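Local coordinates for protein SidF, inhibitor of growth family, member 3 (Legionella pneumophila subsp. pneumophila, PDB 4FYE) that acts as a phosphoinositide phosphatase, removing phosphate from phosphatidylinositol phosphate lipids, probably at the 3-position of the inositol ring, at residues T11-L16 and E199-Y204; Q157-A162 and K168-E173; S244-M249 and Q303-R308; A710-S715 and N738-K743. The protein carries 1 engineered substitution. One frame throughout, in Å; residues are numbered along the deposited sequence.

Contact 1 of 4, residues T11-L16 and E199-Y204; sequences TYVTHL and EQFIMY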
loop_
_atom_site.group_PDB
_atom_site.type_symbol
_atom_site.label_atom_id
_atom_site.label_comp_id
_atom_site.label_asym_id
_atom_site.label_seq_id
_atom_site.Cartn_x
_atom_site.Cartn_y
_atom_site.Cartn_z
ATOM N N THR A 11 17.116 5.730 -10.862
ATOM C CA THR A 11 17.836 5.127 -11.982
ATOM C C THR A 11 17.169 3.782 -12.318
ATOM O O THR A 11 16.874 3.479 -13.468
ATOM C CB THR A 11 19.373 5.010 -11.811
ATOM O OG1 THR A 11 19.674 3.712 -11.315
ATOM C CG2 THR A 11 19.968 6.072 -10.885
ATOM N N TYR A 12 16.879 2.995 -11.308
ATOM C CA TYR A 12 16.068 1.821 -11.562
ATOM C C TYR A 12 14.756 2.043 -12.351
ATOM O O TYR A 12 14.484 1.333 -13.325
ATOM C CB TYR A 12 15.786 1.079 -10.291
ATOM C CG TYR A 12 15.184 -0.288 -10.483
ATOM C CD1 TYR A 12 15.689 -1.207 -11.423
ATOM C CD2 TYR A 12 14.148 -0.695 -9.689
ATOM C CE1 TYR A 12 15.146 -2.491 -11.559
ATOM C CE2 TYR A 12 13.614 -1.970 -9.792
ATOM C CZ TYR A 12 14.107 -2.861 -10.720
ATOM O OH TYR A 12 13.502 -4.102 -10.796
ATOM N N VAL A 13 13.956 3.021 -11.971
ATOM C CA VAL A 13 12.666 3.244 -12.654
ATOM C C VAL A 13 12.912 3.597 -14.131
ATOM O O VAL A 13 12.151 3.175 -15.049
ATOM C CB VAL A 13 11.928 4.385 -11.953
ATOM C CG1 VAL A 13 10.798 4.900 -12.809
ATOM C CG2 VAL A 13 11.500 3.968 -10.508
ATOM N N THR A 14 14.002 4.336 -14.365
ATOM C CA THR A 14 14.384 4.727 -15.690
ATOM C C THR A 14 14.766 3.517 -16.521
ATOM O O THR A 14 14.333 3.389 -17.660
ATOM C CB THR A 14 15.590 5.652 -15.642
ATOM O OG1 THR A 14 15.210 6.870 -14.975
ATOM C CG2 THR A 14 16.062 5.941 -17.050
ATOM N N HIS A 15 15.578 2.619 -15.984
ATOM C CA HIS A 15 15.865 1.399 -16.746
ATOM C C HIS A 15 14.613 0.613 -17.062
ATOM O O HIS A 15 14.478 0.069 -18.121
ATOM C CB HIS A 15 16.878 0.550 -16.019
ATOM C CG HIS A 15 18.275 1.044 -16.179
ATOM N ND1 HIS A 15 19.123 0.531 -17.106
ATOM C CD2 HIS A 15 18.948 2.083 -15.550
ATOM C CE1 HIS A 15 20.292 1.189 -17.041
ATOM N NE2 HIS A 15 20.181 2.146 -16.090
ATOM N N LEU A 16 13.665 0.606 -16.127
ATOM C CA LEU A 16 12.459 -0.184 -16.241
ATOM C C LEU A 16 11.594 0.275 -17.381
ATOM O O LEU A 16 10.848 -0.503 -17.910
ATOM C CB LEU A 16 11.648 -0.119 -14.940
ATOM C CG LEU A 16 12.138 -1.099 -13.894
ATOM C CD1 LEU A 16 11.524 -0.875 -12.474
ATOM C CD2 LEU A 16 11.873 -2.494 -14.412
ATOM N N GLU A 199 4.863 10.862 -21.522
ATOM C CA GLU A 199 3.829 9.914 -21.083
ATOM C C GLU A 199 3.941 9.625 -19.603
ATOM O O GLU A 199 5.023 9.760 -19.017
ATOM C CB GLU A 199 3.860 8.607 -21.880
ATOM C CG GLU A 199 5.098 7.729 -21.671
ATOM C CD GLU A 199 4.923 6.325 -22.278
ATOM O OE1 GLU A 199 5.803 5.449 -22.105
ATOM O OE2 GLU A 199 3.879 6.074 -22.923
ATOM N N GLN A 200 2.836 9.196 -19.011
ATOM C CA GLN A 200 2.863 8.889 -17.620
ATOM C C GLN A 200 2.996 7.372 -17.353
ATOM O O GLN A 200 2.866 6.547 -18.277
ATOM C CB GLN A 200 1.608 9.482 -16.981
ATOM C CG GLN A 200 1.653 10.988 -16.687
ATOM C CD GLN A 200 1.821 11.855 -17.937
ATOM O OE1 GLN A 200 2.748 12.683 -17.972
ATOM N NE2 GLN A 200 0.924 11.697 -18.960
ATOM N N PHE A 201 3.251 6.995 -16.093
ATOM C CA PHE A 201 3.322 5.560 -15.712
ATOM C C PHE A 201 3.007 5.388 -14.235
ATOM O O PHE A 201 3.150 6.336 -13.436
ATOM C CB PHE A 201 4.695 4.976 -15.946
ATOM C CG PHE A 201 5.767 5.698 -15.214
ATOM C CD1 PHE A 201 6.433 6.746 -15.813
ATOM C CD2 PHE A 201 6.147 5.301 -13.931
ATOM C CE1 PHE A 201 7.449 7.435 -15.118
ATOM C CE2 PHE A 201 7.135 5.975 -13.228
ATOM C CZ PHE A 201 7.777 7.047 -13.810
ATOM N N ILE A 202 2.618 4.160 -13.887
ATOM C CA ILE A 202 2.511 3.720 -12.527
ATOM C C ILE A 202 3.089 2.310 -12.462
ATOM O O ILE A 202 2.771 1.479 -13.307
ATOM C CB ILE A 202 1.040 3.585 -12.080
ATOM C CG1 ILE A 202 0.249 4.854 -12.315
ATOM C CG2 ILE A 202 0.988 3.228 -10.578
ATOM C CD1 ILE A 202 -1.229 4.563 -12.371
ATOM N N MET A 203 3.875 2.023 -11.425
ATOM C CA MET A 203 4.389 0.687 -11.268
ATOM C C MET A 203 4.336 0.207 -9.822
ATOM O O MET A 203 4.180 0.998 -8.935
ATOM C CB MET A 203 5.792 0.599 -11.810
ATOM C CG MET A 203 6.697 1.732 -11.400
ATOM S SD MET A 203 8.385 1.321 -11.986
ATOM C CE MET A 203 8.487 1.983 -13.659
ATOM N N TYR A 204 4.334 -1.106 -9.635
ATOM C CA TYR A 204 4.342 -1.777 -8.378
ATOM C C TYR A 204 5.591 -2.601 -8.497
ATOM O O TYR A 204 5.735 -3.420 -9.455
ATOM C CB TYR A 204 3.081 -2.672 -8.157
ATOM C CG TYR A 204 1.769 -1.950 -7.739
ATOM C CD1 TYR A 204 1.616 -0.588 -7.839
ATOM C CD2 TYR A 204 0.692 -2.660 -7.277
ATOM C CE1 TYR A 204 0.444 0.052 -7.450
ATOM C CE2 TYR A 204 -0.516 -2.039 -6.926
ATOM C CZ TYR A 204 -0.640 -0.693 -6.997
ATOM O OH TYR A 204 -1.844 -0.093 -6.640
#
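Val13, Leu16, Phe201 and Met203 meet here through apolar surfaces alone, and no hydrogen bond passes from 11-16 to 199-204. The methyl CG1 of Val13 does double duty: it lies 3.8 Å from CZ of Phe201 and, by the same margin of 3.8 Å, from CE of Met203. It approaches the Phe201 ring obliquely, at the CE2-CZ end. With chi1 at 165°, Val13 holds CG1 opposite its backbone N, and this methyl is the one that goes to the strand.

The thioether contacts come from Met203. Its chain is straight as far as SD and then turns at chi3 (89°), which brings CE against both Val13 CG1 and Leu16 CB; the latter is 4.0 Å from CE. The sulfur itself rests 3.9 Å from Leu16 CD1. This is helix 9-16 packed on one face of a six-stranded mixed sheet, with its axis strongly inclined to strand 199-206 (110° between the two segment directions). The strand is an inner one, hydrogen-bonded on one flank to strand 184-189 and on the other to 247-254, and Ile186 widens the apolar patch by touching both Leu16 and Met203.

Within the helix there is one further overlap: Leu16 CD1 lies 3.5 Å above the plane of the Tyr12 ring, offset toward its rim. The hydroxyl of that tyrosine is hydrogen-bonded to Asp43.

Contact 2 of 4, residues Q157-A162 and K168-E173; sequences QAVAKA and KALDKE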
loop_
_atom_site.group_PDB
_atom_site.type_symbol
_atom_site.label_atom_id
_atom_site.label_comp_id
_atom_site.label_asym_id
_atom_site.label_seq_id
_atom_site.Cartn_x
_atom_site.Cartn_y
_atom_site.Cartn_z
ATOM N N GLN A 157 -12.847 -29.114 -9.067
ATOM C CA GLN A 157 -13.218 -30.349 -8.366
ATOM C C GLN A 157 -12.444 -31.558 -8.928
ATOM O O GLN A 157 -12.113 -32.540 -8.193
ATOM C CB GLN A 157 -14.735 -30.524 -8.442
ATOM C CG GLN A 157 -15.260 -31.838 -7.880
ATOM C CD GLN A 157 -16.545 -32.312 -8.571
ATOM O OE1 GLN A 157 -16.969 -31.767 -9.626
ATOM N NE2 GLN A 157 -17.182 -33.316 -7.978
ATOM N N ALA A 158 -12.132 -31.468 -10.222
ATOM C CA ALA A 158 -11.570 -32.587 -10.973
ATOM C C ALA A 158 -10.084 -32.590 -10.854
ATOM O O ALA A 158 -9.450 -33.617 -10.985
ATOM C CB ALA A 158 -11.945 -32.516 -12.443
ATOM N N VAL A 159 -9.517 -31.425 -10.630
ATOM C CA VAL A 159 -8.095 -31.303 -10.372
ATOM C C VAL A 159 -7.813 -31.816 -8.967
ATOM O O VAL A 159 -6.699 -32.289 -8.695
ATOM C CB VAL A 159 -7.641 -29.825 -10.420
ATOM C CG1 VAL A 159 -6.159 -29.691 -10.169
ATOM C CG2 VAL A 159 -7.942 -29.212 -11.748
ATOM N N ALA A 160 -8.772 -31.691 -8.040
ATOM C CA ALA A 160 -8.458 -32.063 -6.647
ATOM C C ALA A 160 -8.557 -33.558 -6.511
ATOM O O ALA A 160 -7.851 -34.160 -5.717
ATOM C CB ALA A 160 -9.353 -31.351 -5.632
ATOM N N LYS A 161 -9.449 -34.143 -7.285
ATOM C CA LYS A 161 -9.623 -35.580 -7.325
ATOM C C LYS A 161 -8.396 -36.206 -7.926
ATOM O O LYS A 161 -7.844 -37.114 -7.363
ATOM C CB LYS A 161 -10.865 -35.956 -8.147
ATOM C CG LYS A 161 -10.918 -37.413 -8.563
ATOM C CD LYS A 161 -10.629 -38.405 -7.439
ATOM C CE LYS A 161 -11.817 -38.532 -6.503
ATOM N NZ LYS A 161 -11.907 -39.918 -5.932
ATOM N N ALA A 162 -7.962 -35.698 -9.069
ATOM C CA ALA A 162 -6.859 -36.302 -9.787
ATOM C C ALA A 162 -5.564 -36.053 -9.088
ATOM O O ALA A 162 -4.649 -36.843 -9.207
ATOM C CB ALA A 162 -6.772 -35.772 -11.201
ATOM N N LYS A 168 -8.030 -26.374 -0.304
ATOM C CA LYS A 168 -7.206 -25.479 0.559
ATOM C C LYS A 168 -5.707 -25.601 0.346
ATOM O O LYS A 168 -4.980 -24.648 0.450
ATOM C CB LYS A 168 -7.536 -25.654 2.053
ATOM C CG LYS A 168 -8.601 -24.669 2.532
ATOM C CD LYS A 168 -8.382 -24.210 3.976
ATOM C CE LYS A 168 -9.222 -25.009 4.965
ATOM N NZ LYS A 168 -10.627 -25.196 4.484
ATOM N N ALA A 169 -5.258 -26.798 0.045
ATOM C CA ALA A 169 -3.850 -27.027 -0.162
ATOM C C ALA A 169 -3.385 -26.393 -1.497
ATOM O O ALA A 169 -2.376 -25.696 -1.553
ATOM C CB ALA A 169 -3.577 -28.533 -0.092
ATOM N N LEU A 170 -4.145 -26.640 -2.557
ATOM C CA LEU A 170 -3.871 -26.106 -3.887
ATOM C C LEU A 170 -3.746 -24.594 -3.858
ATOM O O LEU A 170 -2.792 -24.015 -4.386
ATOM C CB LEU A 170 -5.003 -26.524 -4.838
ATOM C CG LEU A 170 -4.816 -27.990 -5.234
ATOM C CD1 LEU A 170 -6.046 -28.535 -5.918
ATOM C CD2 LEU A 170 -3.605 -28.106 -6.140
ATOM N N ASP A 171 -4.713 -23.979 -3.198
ATOM C CA ASP A 171 -4.778 -22.549 -2.966
ATOM C C ASP A 171 -3.517 -22.056 -2.272
ATOM O O ASP A 171 -2.753 -21.233 -2.820
ATOM C CB ASP A 171 -6.031 -22.309 -2.119
ATOM C CG ASP A 171 -6.205 -20.864 -1.709
ATOM O OD1 ASP A 171 -6.260 -19.967 -2.599
ATOM O OD2 ASP A 171 -6.298 -20.643 -0.475
ATOM N N LYS A 172 -3.260 -22.619 -1.089
ATOM C CA LYS A 172 -2.028 -22.358 -0.348
ATOM C C LYS A 172 -0.808 -22.511 -1.225
ATOM O O LYS A 172 0.066 -21.671 -1.204
ATOM C CB LYS A 172 -1.928 -23.311 0.831
ATOM C CG LYS A 172 -1.268 -22.740 2.077
ATOM C CD LYS A 172 -1.816 -23.431 3.331
ATOM C CE LYS A 172 -3.199 -22.895 3.712
ATOM N NZ LYS A 172 -4.078 -23.927 4.336
ATOM N N GLU A 173 -0.714 -23.574 -2.008
ATOM C CA GLU A 173 0.472 -23.679 -2.879
ATOM C C GLU A 173 0.531 -22.624 -4.009
ATOM O O GLU A 173 1.595 -22.214 -4.434
ATOM C CB GLU A 173 0.573 -25.068 -3.478
ATOM C CG GLU A 173 1.858 -25.310 -4.238
ATOM C CD GLU A 173 3.089 -25.360 -3.328
ATOM O OE1 GLU A 173 2.974 -25.151 -2.086
ATOM O OE2 GLU A 173 4.195 -25.621 -3.859
#
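Leu170 lays its CD1 methyl against the flank of helix 136-163, over the backbone and side chain of Ala160 and beside the isopropyl group of Val159. The approach is light. CD1 stands 4.3 Å from Ala160 CA and 4.4 Å from Ala160 CB, while the third neighbour, Val159 CG1, also lies 4.4 Å from CD1. One methyl therefore carries the whole meeting from the 168-173 side, and no hydrogen bond runs between the two segments.

The leucine gets there by an extended branch: chi2 of 168° carries CD1 outward from CB, so that it leads the side chain toward the other helix. On the facing side, Val159 has CG1 opposite its backbone N (chi1 -179°), and it is this methyl, not CG2, that comes to the leucine. Ala160 presents little more than its backbone and one methyl there. Both segments are regular helix, with i to i+4 backbone bonds such as Glu173 N to Ala169 O at 2.7 Å.

The two helices follow each other in the chain with only a short turn between them, so the contact lies close to the corner they form. Helix 71-92 packs along the same seam, Leu82 and Ala86 touching Val159 and Leu89 touching Leu170, while Ile105 of helix 98-119 reaches Val159 as well.

Contact 3 of 4, residues S244-M249 and Q303-R308; sequences SSMARM and QTLAQR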
loop_
_atom_site.group_PDB
_atom_site.type_symbol
_atom_site.label_atom_id
_atom_site.label_comp_id
_atom_site.label_asym_id
_atom_site.label_seq_id
_atom_site.Cartn_x
_atom_site.Cartn_y
_atom_site.Cartn_z
ATOM N N SER A 244 3.268 -9.780 3.386
ATOM C CA SER A 244 3.020 -10.061 1.987
ATOM C C SER A 244 2.112 -9.023 1.380
ATOM O O SER A 244 1.508 -8.174 2.082
ATOM C CB SER A 244 2.582 -11.537 1.690
ATOM O OG SER A 244 1.358 -11.904 2.327
ATOM N N SER A 245 2.079 -9.106 0.054
ATOM C CA SER A 245 1.473 -8.107 -0.800
ATOM C C SER A 245 2.126 -6.709 -0.568
ATOM O O SER A 245 1.445 -5.687 -0.733
ATOM C CB SER A 245 -0.075 -8.147 -0.636
ATOM O OG SER A 245 -0.718 -6.900 -0.895
ATOM N N MET A 246 3.422 -6.658 -0.184
ATOM C CA MET A 246 4.096 -5.340 -0.075
ATOM C C MET A 246 4.784 -4.971 -1.342
ATOM O O MET A 246 5.689 -5.653 -1.808
ATOM C CB MET A 246 5.076 -5.203 1.089
ATOM C CG MET A 246 5.171 -3.785 1.602
ATOM S SD MET A 246 6.021 -3.668 3.177
ATOM C CE MET A 246 6.227 -1.887 3.211
ATOM N N ALA A 247 4.360 -3.859 -1.900
ATOM C CA ALA A 247 5.013 -3.366 -3.077
ATOM C C ALA A 247 5.279 -1.867 -2.944
ATOM O O ALA A 247 4.548 -1.134 -2.238
ATOM C CB ALA A 247 4.101 -3.616 -4.299
ATOM N N ARG A 248 6.275 -1.418 -3.681
ATOM C CA ARG A 248 6.667 -0.053 -3.705
ATOM C C ARG A 248 5.889 0.492 -4.902
ATOM O O ARG A 248 5.949 -0.060 -6.022
ATOM C CB ARG A 248 8.173 0.033 -3.979
ATOM C CG ARG A 248 8.706 1.457 -4.156
ATOM C CD ARG A 248 8.905 2.095 -2.730
ATOM N NE ARG A 248 9.642 3.314 -2.903
ATOM C CZ ARG A 248 10.967 3.365 -2.968
ATOM N NH1 ARG A 248 11.667 2.257 -2.780
ATOM N NH2 ARG A 248 11.579 4.524 -3.218
ATOM N N MET A 249 5.179 1.572 -4.667
ATOM C CA MET A 249 4.344 2.190 -5.681
ATOM C C MET A 249 4.973 3.518 -6.147
ATOM O O MET A 249 5.172 4.445 -5.353
ATOM C CB MET A 249 2.976 2.452 -5.117
ATOM C CG MET A 249 2.037 3.147 -6.069
ATOM S SD MET A 249 0.310 2.868 -5.538
ATOM C CE MET A 249 0.205 4.238 -4.423
ATOM N N GLN A 303 12.634 -2.281 8.576
ATOM C CA GLN A 303 13.711 -2.570 7.704
ATOM C C GLN A 303 13.421 -2.103 6.263
ATOM O O GLN A 303 14.297 -1.518 5.600
ATOM C CB GLN A 303 13.993 -4.061 7.740
ATOM C CG GLN A 303 15.198 -4.433 6.907
ATOM C CD GLN A 303 15.601 -5.855 7.109
ATOM O OE1 GLN A 303 15.200 -6.712 6.322
ATOM N NE2 GLN A 303 16.360 -6.130 8.174
ATOM N N THR A 304 12.200 -2.306 5.796
ATOM C CA THR A 304 11.825 -1.927 4.426
ATOM C C THR A 304 11.746 -0.388 4.326
ATOM O O THR A 304 12.155 0.151 3.315
ATOM C CB THR A 304 10.499 -2.615 4.057
ATOM O OG1 THR A 304 10.658 -4.013 4.277
ATOM C CG2 THR A 304 10.039 -2.384 2.570
ATOM N N LEU A 305 11.286 0.344 5.351
ATOM C CA LEU A 305 11.298 1.774 5.157
ATOM C C LEU A 305 12.709 2.344 5.094
ATOM O O LEU A 305 13.005 3.263 4.312
ATOM C CB LEU A 305 10.523 2.453 6.232
ATOM C CG LEU A 305 9.039 2.135 6.453
ATOM C CD1 LEU A 305 8.335 3.399 6.818
ATOM C CD2 LEU A 305 8.227 1.477 5.362
ATOM N N ALA A 306 13.632 1.771 5.857
ATOM C CA ALA A 306 15.013 2.280 5.854
ATOM C C ALA A 306 15.657 2.054 4.503
ATOM O O ALA A 306 16.403 2.895 4.038
ATOM C CB ALA A 306 15.833 1.610 6.937
ATOM N N GLN A 307 15.383 0.899 3.872
ATOM C CA GLN A 307 15.919 0.582 2.506
ATOM C C GLN A 307 15.322 1.567 1.516
ATOM O O GLN A 307 16.034 2.007 0.636
ATOM C CB GLN A 307 15.628 -0.905 2.037
ATOM C CG GLN A 307 16.593 -1.454 0.941
ATOM C CD GLN A 307 18.004 -1.848 1.445
ATOM O OE1 GLN A 307 18.164 -2.607 2.414
ATOM N NE2 GLN A 307 19.038 -1.363 0.768
ATOM N N ARG A 308 14.019 1.890 1.616
ATOM C CA ARG A 308 13.435 2.854 0.670
ATOM C C ARG A 308 14.253 4.197 0.823
ATOM O O ARG A 308 14.637 4.822 -0.151
ATOM C CB ARG A 308 11.917 3.089 0.906
ATOM C CG ARG A 308 11.375 4.354 0.201
ATOM C CD ARG A 308 9.791 4.521 0.106
ATOM N NE ARG A 308 9.620 5.524 1.030
ATOM C CZ ARG A 308 9.291 6.777 0.888
ATOM N NH1 ARG A 308 8.705 7.312 -0.188
ATOM N NH2 ARG A 308 9.395 7.424 2.013
#
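Arg248 and Arg308 cross at about a right angle where strand 247-254 of the six-stranded sheet meets the long helix 284-311, a layered alpha-beta arrangement in which the helix lies against the sheet. This is the tight part of the contact. The aliphatic stem of Arg308 covers one face of the Arg248 guanidinium: CG sits over its centre, 3.3 Å from Arg248 CZ, and Arg308 CD comes to 3.2 Å from Arg248 NE. The stem of Arg308 then bends at chi3 (107°), turning its own guanidinium plane 78° from that of Arg248, so the two do not stack. Asp265 of strand 260-268 receives both, through a salt bridge from Arg248 NE and another from Arg308 NH1, and the shared carboxylate probably offsets the positive charges gathered here. Arg248 NH1 has a separate salt bridge to Asp311.

The other half is looser. Met246 stretches its extended chain toward the helix and meets Thr304 tip to tip, CE 3.9 Å from CG2, but Leu305 only at arm's length, with CD2 4.5 Å from the same CE. Phe267 of strand 260-268 touches Met246 and Leu305. Ahead of Met246, Ser244 and Ser245 are poorly ordered and make no contact with 303-308. Thr304 points its methyl, not its hydroxyl, at the methionine: OG1 is hydrogen-bonded back to the carbonyl O of Glu300.

Contact 4 of 4, residues A710-S715 and N738-K743; sequences ANTGVS and NFAKIK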
loop_
_atom_site.group_PDB
_atom_site.type_symbol
_atom_site.label_atom_id
_atom_site.label_comp_id
_atom_site.label_asym_id
_atom_site.label_seq_id
_atom_site.Cartn_x
_atom_site.Cartn_y
_atom_site.Cartn_z
ATOM N N ALA A 710 -1.250 -11.203 -10.237
ATOM C CA ALA A 710 -0.021 -11.586 -9.504
ATOM C C ALA A 710 -0.279 -12.092 -8.076
ATOM O O ALA A 710 0.400 -12.988 -7.601
ATOM C CB ALA A 710 0.943 -10.404 -9.445
ATOM N N ASN A 711 -1.264 -11.545 -7.396
ATOM C CA ASN A 711 -1.545 -12.058 -6.082
ATOM C C ASN A 711 -2.400 -13.262 -6.058
ATOM O O ASN A 711 -2.240 -14.038 -5.147
ATOM C CB ASN A 711 -2.244 -11.037 -5.186
ATOM C CG ASN A 711 -1.288 -10.086 -4.526
ATOM O OD1 ASN A 711 -0.071 -10.213 -4.652
ATOM N ND2 ASN A 711 -1.834 -9.102 -3.845
ATOM N N THR A 712 -3.362 -13.408 -6.979
ATOM C CA THR A 712 -4.349 -14.512 -6.819
ATOM C C THR A 712 -4.412 -15.422 -8.005
ATOM O O THR A 712 -5.004 -16.469 -7.908
ATOM C CB THR A 712 -5.807 -14.045 -6.492
ATOM O OG1 THR A 712 -6.357 -13.375 -7.647
ATOM C CG2 THR A 712 -5.829 -13.050 -5.228
ATOM N N GLY A 713 -3.766 -15.085 -9.116
ATOM C CA GLY A 713 -4.009 -15.895 -10.307
ATOM C C GLY A 713 -5.110 -15.426 -11.277
ATOM O O GLY A 713 -5.117 -15.865 -12.426
ATOM N N VAL A 714 -5.938 -14.449 -10.878
ATOM C CA VAL A 714 -7.086 -13.969 -11.670
ATOM C C VAL A 714 -7.237 -12.435 -11.484
ATOM O O VAL A 714 -6.721 -11.835 -10.529
ATOM C CB VAL A 714 -8.233 -14.825 -11.136
ATOM C CG1 VAL A 714 -9.222 -14.123 -10.205
ATOM C CG2 VAL A 714 -8.709 -15.871 -12.094
ATOM N N SER A 715 -7.902 -11.732 -12.381
ATOM C CA SER A 715 -8.026 -10.277 -12.112
ATOM C C SER A 715 -9.001 -9.959 -10.968
ATOM O O SER A 715 -9.703 -10.839 -10.415
ATOM C CB SER A 715 -8.388 -9.481 -13.349
ATOM O OG SER A 715 -7.432 -9.678 -14.382
ATOM N N ASN A 738 -14.163 -13.022 -7.839
ATOM C CA ASN A 738 -14.787 -14.261 -7.312
ATOM C C ASN A 738 -14.101 -15.542 -7.687
ATOM O O ASN A 738 -14.022 -16.415 -6.859
ATOM C CB ASN A 738 -16.258 -14.299 -7.650
ATOM C CG ASN A 738 -17.016 -13.221 -6.891
ATOM O OD1 ASN A 738 -16.597 -12.842 -5.779
ATOM N ND2 ASN A 738 -18.088 -12.688 -7.478
ATOM N N PHE A 739 -13.611 -15.665 -8.910
ATOM C CA PHE A 739 -12.992 -16.905 -9.348
ATOM C C PHE A 739 -12.015 -17.449 -8.318
ATOM O O PHE A 739 -11.928 -18.649 -8.114
ATOM C CB PHE A 739 -12.277 -16.717 -10.680
ATOM C CG PHE A 739 -13.195 -16.629 -11.857
ATOM C CD1 PHE A 739 -14.560 -16.647 -11.688
ATOM C CD2 PHE A 739 -12.688 -16.521 -13.132
ATOM C CE1 PHE A 739 -15.405 -16.558 -12.770
ATOM C CE2 PHE A 739 -13.526 -16.434 -14.220
ATOM C CZ PHE A 739 -14.888 -16.453 -14.037
ATOM N N ALA A 740 -11.275 -16.555 -7.680
ATOM C CA ALA A 740 -10.276 -16.933 -6.691
ATOM C C ALA A 740 -10.897 -17.621 -5.487
ATOM O O ALA A 740 -10.321 -18.532 -4.914
ATOM C CB ALA A 740 -9.487 -15.717 -6.254
ATOM N N LYS A 741 -12.057 -17.137 -5.080
ATOM C CA LYS A 741 -12.788 -17.692 -3.952
ATOM C C LYS A 741 -13.316 -19.123 -4.093
ATOM O O LYS A 741 -13.315 -19.872 -3.125
ATOM C CB LYS A 741 -13.915 -16.752 -3.530
ATOM C CG LYS A 741 -13.437 -15.574 -2.705
ATOM C CD LYS A 741 -14.399 -14.409 -2.809
ATOM C CE LYS A 741 -15.769 -14.783 -2.278
ATOM N NZ LYS A 741 -16.690 -15.218 -3.361
ATOM N N ILE A 742 -13.781 -19.500 -5.279
ATOM C CA ILE A 742 -14.670 -20.652 -5.423
ATOM C C ILE A 742 -14.107 -21.967 -4.894
ATOM O O ILE A 742 -12.934 -22.282 -5.069
ATOM C CB ILE A 742 -15.106 -20.875 -6.885
ATOM C CG1 ILE A 742 -13.910 -21.244 -7.759
ATOM C CG2 ILE A 742 -15.826 -19.652 -7.427
ATOM C CD1 ILE A 742 -14.160 -21.020 -9.232
ATOM N N LYS A 743 -14.977 -22.723 -4.235
ATOM C CA LYS A 743 -14.583 -23.926 -3.523
ATOM C C LYS A 743 -15.613 -25.034 -3.675
ATOM O O LYS A 743 -16.266 -25.411 -2.705
ATOM C CB LYS A 743 -14.407 -23.606 -2.038
ATOM C CG LYS A 743 -14.701 -22.159 -1.680
ATOM C CD LYS A 743 -13.415 -21.411 -1.374
ATOM C CE LYS A 743 -12.212 -22.155 -1.926
ATOM N NZ LYS A 743 -11.011 -22.016 -1.060
#
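Val714 and Phe739 are brought together by two quite different rotations. Val714 has a chi1 of 105°, a position in which neither methyl is fully staggered, yet both reach the opposite segment. Phe739 at -75° sets CG opposite its carbonyl carbon, and the ring then leads off away from 710-715, leaving CB as the part that faces the valine. Val714 CG2 lies 3.9 Å from Phe739 CB and Val714 CG1 4.0 Å from it. Val714 meets the ring at its edge, near its plane, where CG2 comes to 4.2 Å from CD2; the two side chains cross at about a right angle.

The second patch joins Thr712 to Ala740, CB to CB at 4.0 Å. Val714 CG1 adds to it from the side, 4.1 Å from Ala740 N.

What turns the chain so that Thr712 and Val714 both face the other segment is the end of helix 701-712. Gly713 is the first residue to leave the helix, and its positive phi (93°) is a backbone shape that favours glycine, as at many helix C-termini. Thr712 OG1 is hydrogen-bonded to the carbonyl O of His708 and also receives a weak, 3.4 Å bond from Val714 N, tying the two sides of the turn together. The partner, helix 733-741, is only weakly bonded and kinked near Phe739 and Ala740. Beyond the contact, the Phe739 ring packs on Val148 and Leu152 of helix 136-163, and Tyr78 of helix 71-92 touches Val714.

Contacts 1 and 3 share the six-stranded sheet through neighbouring strands 199-206 and 247-254; their centres are 16 Å apart and they touch, Tyr204 CE1 packing 3.4 Å from Met249 SD. Contacts 2 and 4 form a second, more helical cluster, with centres 13 Å apart and helix 136-163 serving both. The two groups meet lightly at Ser245, which is poorly ordered, and Asn711, where contacts 3 and 4 touch. Along the chain, contact 2 is nested inside the long loop closed by contact 1; contacts 3 and 4 follow in turn. Ser245 and Asn711 also border the loop between strand 641-645 and helix 652-668, probably the phosphate-binding P-loop of this phosphatase.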